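Local coordinates for hexokinase (Schistosoma mansoni, PDB 1BDG), which transfers a phosphate group from ATP to hexoses such as glucose, mannose and fructose, the first step of glycolysis, at residues L73-T78 and F141-P146; Y80-V85 and R99-P104; K150-A155 and A193-T198. One frame throughout, in Å; residues are numbered along the deposited sequence.

Contact 1. Residues L73-T78 and F141-P146; sequences LDLGGT and FTFSFP. With GLC (alpha-D-glucopyranose), chain B; SO4 (sulfate ion), chain C.
L75 lays its CD2 methyl against the edge of the F143 ring, 3.8 Å from F143 CE1 and near the ring plane. With CG anti to the backbone N (chi1 -173°), the leucine runs beside the phenylalanine and points the same way. F145 CD2 sits 3.7 Å above one face of the same F143 ring. On this side of the sheet L73 CB and L75 CB also pack obliquely on the F141 ring, whose one face carries F143 CB. On the opposite face of the sheet, D74 and T142 lie side by side, OD1 of D74 meeting CG2 of T142. The strands run parallel, 7° apart, and their ladder closes with S144 N to L75 O (2.8 Å). S144 turns its OG back to 2.7 Å from the same L75 O; L75 O and D197 OD2 are both within reach of this hydroxyl. A water donates to D74 OD1 (2.6 Å) and accepts a weak bond from G77 N. G76, without a side chain, leaves its CA 3.8 Å from F145 CE2. Farther on, T78 N donates to sulfate O2 (2.7 Å) and T78 OG1 to sulfate O1. The glycine-rich DLGGT loop after strand 68-75, which probably binds ATP phosphate, and the glucose-lining S144-P146 turn after strand 137-143 fit the actin-like ATPase fold of hexokinases.

Contact 2. Residues Y80-V85 and R99-P104; sequences YRVLSV and RTYCIP
Y80 CB lies 3.2 Å from Y101 O and 3.8 Å from I103 CD1, the isoleucine crossing the tyrosine at about a right angle. A chi1 of 177°, CG opposite the backbone N, sends the ring out over this face of the sheet, Y101 O remaining in plane at its edge. CD2 then meets Y101 CB, also at the edge, and CE2 comes within 4.1 Å of Y101 CD1, the two side chains crossing obliquely. At the tip, Y80 OH lies against L73 CD2 of the neighbouring strand, while I119 and T122 of helix 112-129 touch the Y80 side chain. These residues belong to a beta hairpin, strands 80-87 and 95-101, the latter being the edge of the small-subdomain sheet. V82 and R99 form a hydrogen-bonded pair, V82 N to R99 O and R99 N to V82 O both 2.9 Å; Y101 N donates to Y80 O. V82 CG2 continues the apolar row against Y101 CD1 (3.9 Å). On the reverse face R81 CG passes 3.3 Å from T100 OG1, and its guanidinium, with L83 CD2 over one face, pairs with E98. Y101 OH and R99 NH1 both reach D125 OD2 on helix 112-129.

Contact 3. Residues K150-A155 and A193-T198; sequences KGLTHA and AVVNDT. With GLC (alpha-D-glucopyranose), chain B.
A155 CB faces the branch of V194 squarely, 3.4 Å from V194 CB and nearly equidistant from CG1 and CG2, so the single methyl nests against the fork of the valine. The contact sets the small two-stranded hairpin 147-150/154-157 against strand 189-195, the edge strand of the five-stranded small-subdomain sheet, just where that strand turns into helix 197-206. V194 and V195, being neighbours on a strand, project to opposite faces: V194 packs on A155, whereas V195 is barely touched by L152, L152 CD2 to V195 CG2 being 4.5 Å. Between these two apolar meetings runs one backbone hydrogen bond, V194 N to L152 O, 2.9 Å long and almost straight at 173°. The hairpin turn that offers this carbonyl is closed by K150 N on H154 O.

Beyond V195 the chain passes from the predicted small subdomain to the predicted large one, and N196 takes the N-cap position. Its OD1 accepts from T198 OG1 (2.7 Å) and, from above the carboxamide plane, from T198 N. This double grip fixes the rotation of the amide and turns the other branch, ND2, toward glucose. ND2 donates to glucose O3 over 3.3 Å, the N-H pointing straight at the acceptor (169°). D197, in the first turn of the helix, holds its carboxylate between backbone N and carbonyl carbon (chi1 53°) and spans two sugar hydroxyls. Glucose O4 donates to D197 OD1 at 2.7 Å, and glucose O6 donates to D197 OD2 at 2.9 Å.

How the contacts relate
From the N terminus, contact 1 opens first, on strand 68-75. Before it closes, the chain makes the hairpin of contact 2, which is therefore nested inside its loop and closes at 99-104. Helix 112-129 then leads to 137-143, where contact 1 closes. Contact 3 follows in series, from 150-155 to 193-198, joining hairpin 147-150/154-157 to strand 189-195, the sheet edge opposite 95-101. Strands 95-101, 80-87, 68-75, 137-143 and 189-195 stand side by side in this order, so contacts 2 and 1 tie one edge to the middle, and F141, bonded through its backbone to A193 and V195, joins contact 1 to contact 3. Contacts 1 and 3 both touch glucose; contacts 2 and 3 do not meet.

Contact 1. Residues L73-T78 and F141-P146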
# COMPACT_ATOMS: atom_id res chain seq x y z
N LEU A 73 -16.15 5.54 3.44
CA LEU A 73 -15.17 5.43 4.52
C LEU A 73 -13.86 4.97 3.91
O LEU A 73 -13.84 4.46 2.79
CB LEU A 73 -15.63 4.40 5.56
CG LEU A 73 -16.85 4.70 6.45
CD1 LEU A 73 -17.15 3.50 7.33
CD2 LEU A 73 -16.57 5.91 7.32
N ASP A 74 -12.76 5.14 4.64
CA ASP A 74 -11.44 4.70 4.16
C ASP A 74 -10.79 4.03 5.36
O ASP A 74 -10.72 4.65 6.41
CB ASP A 74 -10.59 5.90 3.71
CG ASP A 74 -9.56 5.54 2.65
OD1 ASP A 74 -9.18 4.35 2.55
OD2 ASP A 74 -9.13 6.44 1.89
N LEU A 75 -10.40 2.76 5.23
CA LEU A 75 -9.75 2.05 6.36
C LEU A 75 -8.55 1.17 5.95
O LEU A 75 -8.64 0.36 5.03
CB LEU A 75 -10.78 1.21 7.16
CG LEU A 75 -10.28 0.55 8.46
CD1 LEU A 75 -9.87 1.62 9.47
CD2 LEU A 75 -11.33 -0.35 9.08
N GLY A 76 -7.44 1.33 6.66
CA GLY A 76 -6.25 0.54 6.37
C GLY A 76 -5.04 1.37 6.03
O GLY A 76 -3.92 1.04 6.44
N GLY A 77 -5.26 2.47 5.29
CA GLY A 77 -4.20 3.37 4.87
C GLY A 77 -3.56 4.15 5.99
O GLY A 77 -3.74 3.81 7.16
N THR A 78 -2.83 5.22 5.64
CA THR A 78 -2.14 6.08 6.60
C THR A 78 -3.12 6.72 7.59
O THR A 78 -2.79 6.88 8.77
CB THR A 78 -1.31 7.22 5.91
OG1 THR A 78 -0.31 6.66 5.02
CG2 THR A 78 -0.61 8.06 6.98
N PHE A 141 -17.37 1.35 1.19
CA PHE A 141 -16.35 1.01 2.16
C PHE A 141 -15.01 0.61 1.53
O PHE A 141 -14.89 -0.46 0.93
CB PHE A 141 -16.87 -0.12 3.05
CG PHE A 141 -16.10 -0.34 4.33
CD1 PHE A 141 -15.30 0.66 4.88
CD2 PHE A 141 -16.20 -1.56 5.00
CE1 PHE A 141 -14.62 0.44 6.09
CE2 PHE A 141 -15.53 -1.78 6.19
CZ PHE A 141 -14.74 -0.79 6.74
N THR A 142 -14.02 1.50 1.61
CA THR A 142 -12.69 1.20 1.09
C THR A 142 -11.98 0.48 2.21
O THR A 142 -11.48 1.12 3.13
CB THR A 142 -11.93 2.49 0.78
OG1 THR A 142 -12.50 3.10 -0.38
CG2 THR A 142 -10.47 2.22 0.54
N PHE A 143 -12.02 -0.85 2.18
CA PHE A 143 -11.38 -1.67 3.20
C PHE A 143 -10.06 -2.17 2.62
O PHE A 143 -10.03 -3.13 1.86
CB PHE A 143 -12.29 -2.84 3.56
CG PHE A 143 -11.87 -3.59 4.79
CD1 PHE A 143 -11.59 -2.91 5.98
CD2 PHE A 143 -11.83 -4.98 4.79
CE1 PHE A 143 -11.27 -3.60 7.14
CE2 PHE A 143 -11.51 -5.69 5.94
CZ PHE A 143 -11.23 -5.00 7.13
N SER A 144 -8.96 -1.51 2.98
CA SER A 144 -7.64 -1.84 2.47
C SER A 144 -7.09 -3.20 2.87
O SER A 144 -5.95 -3.28 3.35
CB SER A 144 -6.63 -0.78 2.92
OG SER A 144 -7.16 0.52 2.80
N PHE A 145 -7.83 -4.28 2.66
CA PHE A 145 -7.31 -5.58 3.04
C PHE A 145 -7.78 -6.66 2.08
O PHE A 145 -8.74 -6.45 1.34
CB PHE A 145 -7.71 -5.92 4.49
CG PHE A 145 -7.06 -5.04 5.52
CD1 PHE A 145 -5.74 -5.23 5.90
CD2 PHE A 145 -7.76 -3.97 6.08
CE1 PHE A 145 -5.14 -4.37 6.80
CE2 PHE A 145 -7.16 -3.11 6.97
CZ PHE A 145 -5.85 -3.31 7.33
N PRO A 146 -7.09 -7.81 2.05
CA PRO A 146 -7.48 -8.90 1.16
C PRO A 146 -8.79 -9.47 1.62
O PRO A 146 -8.93 -9.86 2.78
CB PRO A 146 -6.35 -9.91 1.35
CG PRO A 146 -5.98 -9.72 2.77
CD PRO A 146 -5.95 -8.22 2.89
C1 GLC B . -1.79 -3.90 2.25
C2 GLC B . -3.16 -4.55 2.16
C3 GLC B . -3.74 -4.34 0.77
C4 GLC B . -3.77 -2.86 0.45
C5 GLC B . -2.37 -2.29 0.58
C6 GLC B . -2.34 -0.79 0.34
O1 GLC B . -0.97 -4.46 1.28
O2 GLC B . -3.07 -5.95 2.41
O3 GLC B . -5.05 -4.87 0.70
O4 GLC B . -4.26 -2.66 -0.85
O5 GLC B . -1.89 -2.51 1.91
O6 GLC B . -2.64 -0.07 1.51
S SO4 C . -1.87 5.19 2.61
O1 SO4 C . -0.87 6.22 2.39
O2 SO4 C . -3.14 5.78 2.97
O3 SO4 C . -2.05 4.42 1.40
O4 SO4 C . -1.44 4.31 3.66
O HOH W 1 -6.97 2.92 2.52

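Contact 2. Residues Y80-V85 and R99-P104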
# COMPACT_ATOMS: atom_id res chain seq x y z
N TYR A 80 -7.58 7.24 8.65
CA TYR A 80 -9.00 6.99 8.55
C TYR A 80 -9.83 8.17 8.05
O TYR A 80 -10.11 9.11 8.80
CB TYR A 80 -9.50 6.52 9.92
CG TYR A 80 -10.97 6.29 10.02
CD1 TYR A 80 -11.59 5.32 9.26
CD2 TYR A 80 -11.76 7.08 10.84
CE1 TYR A 80 -12.96 5.16 9.29
CE2 TYR A 80 -13.13 6.92 10.89
CZ TYR A 80 -13.73 5.96 10.11
OH TYR A 80 -15.10 5.81 10.15
N ARG A 81 -10.24 8.12 6.78
CA ARG A 81 -11.06 9.19 6.22
C ARG A 81 -12.54 8.85 6.15
O ARG A 81 -12.93 7.76 5.73
CB ARG A 81 -10.60 9.63 4.83
CG ARG A 81 -9.42 10.60 4.82
CD ARG A 81 -9.48 11.51 3.58
NE ARG A 81 -9.78 10.77 2.35
CZ ARG A 81 -9.88 11.32 1.14
NH1 ARG A 81 -9.71 12.62 0.98
NH2 ARG A 81 -10.09 10.54 0.07
N VAL A 82 -13.36 9.81 6.56
CA VAL A 82 -14.80 9.70 6.54
C VAL A 82 -15.26 10.77 5.58
O VAL A 82 -15.11 11.95 5.86
CB VAL A 82 -15.39 9.95 7.92
CG1 VAL A 82 -16.90 10.12 7.81
CG2 VAL A 82 -15.07 8.76 8.84
N LEU A 83 -15.80 10.35 4.44
CA LEU A 83 -16.21 11.29 3.41
C LEU A 83 -17.71 11.32 3.11
O LEU A 83 -18.49 10.61 3.74
CB LEU A 83 -15.42 11.04 2.12
CG LEU A 83 -13.90 10.88 2.23
CD1 LEU A 83 -13.58 9.52 2.83
CD2 LEU A 83 -13.24 11.01 0.86
N SER A 84 -18.08 12.19 2.19
CA SER A 84 -19.46 12.39 1.77
C SER A 84 -19.36 12.90 0.36
O SER A 84 -18.76 13.95 0.13
CB SER A 84 -20.16 13.44 2.63
OG SER A 84 -21.50 13.57 2.21
N VAL A 85 -19.94 12.17 -0.57
CA VAL A 85 -19.83 12.55 -1.96
C VAL A 85 -21.19 12.77 -2.62
O VAL A 85 -22.19 12.11 -2.28
CB VAL A 85 -19.03 11.49 -2.77
CG1 VAL A 85 -18.55 12.10 -4.08
CG2 VAL A 85 -17.84 10.93 -1.94
N ARG A 99 -13.51 14.24 6.50
CA ARG A 99 -12.76 14.32 7.75
C ARG A 99 -11.78 13.14 7.84
O ARG A 99 -11.85 12.18 7.06
CB ARG A 99 -13.69 14.29 8.96
CG ARG A 99 -14.50 15.53 9.13
CD ARG A 99 -14.79 15.75 10.59
NE ARG A 99 -15.81 16.79 10.75
CZ ARG A 99 -16.52 16.99 11.85
NH1 ARG A 99 -16.34 16.23 12.93
NH2 ARG A 99 -17.41 17.97 11.86
N THR A 100 -10.87 13.22 8.80
CA THR A 100 -9.88 12.17 9.03
C THR A 100 -9.90 11.99 10.54
O THR A 100 -9.70 12.96 11.29
CB THR A 100 -8.51 12.64 8.57
OG1 THR A 100 -8.53 12.82 7.14
CG2 THR A 100 -7.45 11.64 8.94
N TYR A 101 -10.22 10.78 10.99
CA TYR A 101 -10.27 10.49 12.42
C TYR A 101 -9.10 9.62 12.84
O TYR A 101 -8.77 8.61 12.19
CB TYR A 101 -11.58 9.77 12.78
CG TYR A 101 -12.82 10.64 12.85
CD1 TYR A 101 -13.58 10.90 11.71
CD2 TYR A 101 -13.25 11.16 14.07
CE1 TYR A 101 -14.76 11.63 11.79
CE2 TYR A 101 -14.43 11.90 14.16
CZ TYR A 101 -15.18 12.13 13.02
OH TYR A 101 -16.34 12.85 13.13
N CYS A 102 -8.45 10.01 13.93
CA CYS A 102 -7.32 9.24 14.44
C CYS A 102 -7.95 8.02 15.07
O CYS A 102 -9.07 8.10 15.58
CB CYS A 102 -6.62 10.03 15.53
SG CYS A 102 -7.73 10.25 16.94
N ILE A 103 -7.26 6.88 15.04
CA ILE A 103 -7.77 5.65 15.63
C ILE A 103 -6.85 5.23 16.77
O ILE A 103 -5.64 5.15 16.59
CB ILE A 103 -7.85 4.52 14.59
CG1 ILE A 103 -8.86 4.87 13.51
CG2 ILE A 103 -8.28 3.22 15.24
CD1 ILE A 103 -9.09 3.75 12.50
N PRO A 104 -7.40 4.96 17.97
CA PRO A 104 -6.57 4.56 19.11
C PRO A 104 -5.85 3.22 18.88
O PRO A 104 -6.44 2.24 18.44
CB PRO A 104 -7.59 4.46 20.25
CG PRO A 104 -8.69 5.39 19.83
CD PRO A 104 -8.82 5.10 18.37

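Contact 3. Residues K150-A155 and A193-T198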
# COMPACT_ATOMS: atom_id res chain seq x y z
N LYS A 150 -17.76 -11.61 -2.85
CA LYS A 150 -18.87 -12.42 -3.33
C LYS A 150 -19.80 -11.30 -3.74
O LYS A 150 -20.74 -10.95 -3.02
CB LYS A 150 -19.51 -13.23 -2.20
CG LYS A 150 -19.63 -14.73 -2.49
CD LYS A 150 -21.03 -15.26 -2.21
CE LYS A 150 -21.41 -15.20 -0.73
NZ LYS A 150 -22.76 -15.78 -0.46
N GLY A 151 -19.51 -10.68 -4.88
CA GLY A 151 -20.30 -9.55 -5.31
C GLY A 151 -19.71 -8.39 -4.53
O GLY A 151 -18.89 -8.61 -3.63
N LEU A 152 -20.10 -7.16 -4.87
CA LEU A 152 -19.60 -5.97 -4.18
C LEU A 152 -20.02 -5.81 -2.72
O LEU A 152 -19.23 -5.34 -1.90
CB LEU A 152 -19.97 -4.71 -4.96
CG LEU A 152 -19.15 -4.40 -6.21
CD1 LEU A 152 -19.68 -3.12 -6.81
CD2 LEU A 152 -17.66 -4.24 -5.89
N THR A 153 -21.24 -6.20 -2.38
CA THR A 153 -21.71 -6.04 -1.02
C THR A 153 -21.22 -7.00 0.05
O THR A 153 -21.15 -6.64 1.21
CB THR A 153 -23.24 -6.02 -0.95
OG1 THR A 153 -23.75 -7.35 -1.16
CG2 THR A 153 -23.80 -5.08 -2.02
N HIS A 154 -20.92 -8.23 -0.34
CA HIS A 154 -20.48 -9.26 0.60
C HIS A 154 -18.97 -9.45 0.45
O HIS A 154 -18.53 -10.07 -0.53
CB HIS A 154 -21.20 -10.58 0.27
CG HIS A 154 -21.04 -11.64 1.30
ND1 HIS A 154 -19.81 -12.14 1.69
CD2 HIS A 154 -21.96 -12.29 2.05
CE1 HIS A 154 -19.98 -13.04 2.64
NE2 HIS A 154 -21.27 -13.15 2.88
N ALA A 155 -18.20 -8.99 1.42
CA ALA A 155 -16.74 -9.13 1.36
C ALA A 155 -16.26 -9.84 2.61
O ALA A 155 -16.70 -9.52 3.71
CB ALA A 155 -16.10 -7.78 1.26
N ALA A 193 -20.78 -1.10 -0.17
CA ALA A 193 -20.06 -1.76 -1.23
C ALA A 193 -18.67 -1.83 -0.63
O ALA A 193 -18.19 -0.85 -0.06
CB ALA A 193 -20.05 -0.88 -2.47
N VAL A 194 -18.07 -3.01 -0.65
CA VAL A 194 -16.74 -3.16 -0.12
C VAL A 194 -15.82 -3.12 -1.31
O VAL A 194 -15.93 -3.93 -2.22
CB VAL A 194 -16.55 -4.47 0.65
CG1 VAL A 194 -15.19 -4.45 1.34
CG2 VAL A 194 -17.65 -4.63 1.66
N VAL A 195 -14.93 -2.15 -1.28
CA VAL A 195 -13.96 -1.94 -2.33
C VAL A 195 -12.60 -1.84 -1.66
O VAL A 195 -12.47 -1.36 -0.52
CB VAL A 195 -14.30 -0.64 -3.08
CG1 VAL A 195 -13.12 -0.16 -3.90
CG2 VAL A 195 -15.51 -0.85 -3.96
N ASN A 196 -11.59 -2.38 -2.32
CA ASN A 196 -10.21 -2.31 -1.83
C ASN A 196 -9.66 -0.91 -2.23
O ASN A 196 -10.17 -0.26 -3.15
CB ASN A 196 -9.42 -3.44 -2.47
CG ASN A 196 -8.02 -3.55 -1.95
OD1 ASN A 196 -7.06 -3.08 -2.58
ND2 ASN A 196 -7.87 -4.16 -0.79
N ASP A 197 -8.63 -0.42 -1.55
CA ASP A 197 -8.11 0.89 -1.93
C ASP A 197 -7.60 0.96 -3.36
O ASP A 197 -7.90 1.91 -4.06
CB ASP A 197 -7.07 1.43 -0.93
CG ASP A 197 -5.92 0.47 -0.66
OD1 ASP A 197 -5.65 -0.43 -1.47
OD2 ASP A 197 -5.26 0.63 0.37
N THR A 198 -6.91 -0.07 -3.84
CA THR A 198 -6.40 -0.06 -5.20
C THR A 198 -7.54 0.11 -6.19
O THR A 198 -7.48 0.94 -7.10
CB THR A 198 -5.70 -1.34 -5.53
OG1 THR A 198 -6.52 -2.42 -5.09
CG2 THR A 198 -4.37 -1.41 -4.84
C1 GLC B . -1.79 -3.90 2.25
C2 GLC B . -3.16 -4.55 2.16
C3 GLC B . -3.74 -4.34 0.77
C4 GLC B . -3.77 -2.86 0.45
C5 GLC B . -2.37 -2.29 0.58
C6 GLC B . -2.34 -0.79 0.34
O1 GLC B . -0.97 -4.46 1.28
O2 GLC B . -3.07 -5.95 2.41
O3 GLC B . -5.05 -4.87 0.70
O4 GLC B . -4.26 -2.66 -0.85
O5 GLC B . -1.89 -2.51 1.91
O6 GLC B . -2.64 -0.07 1.51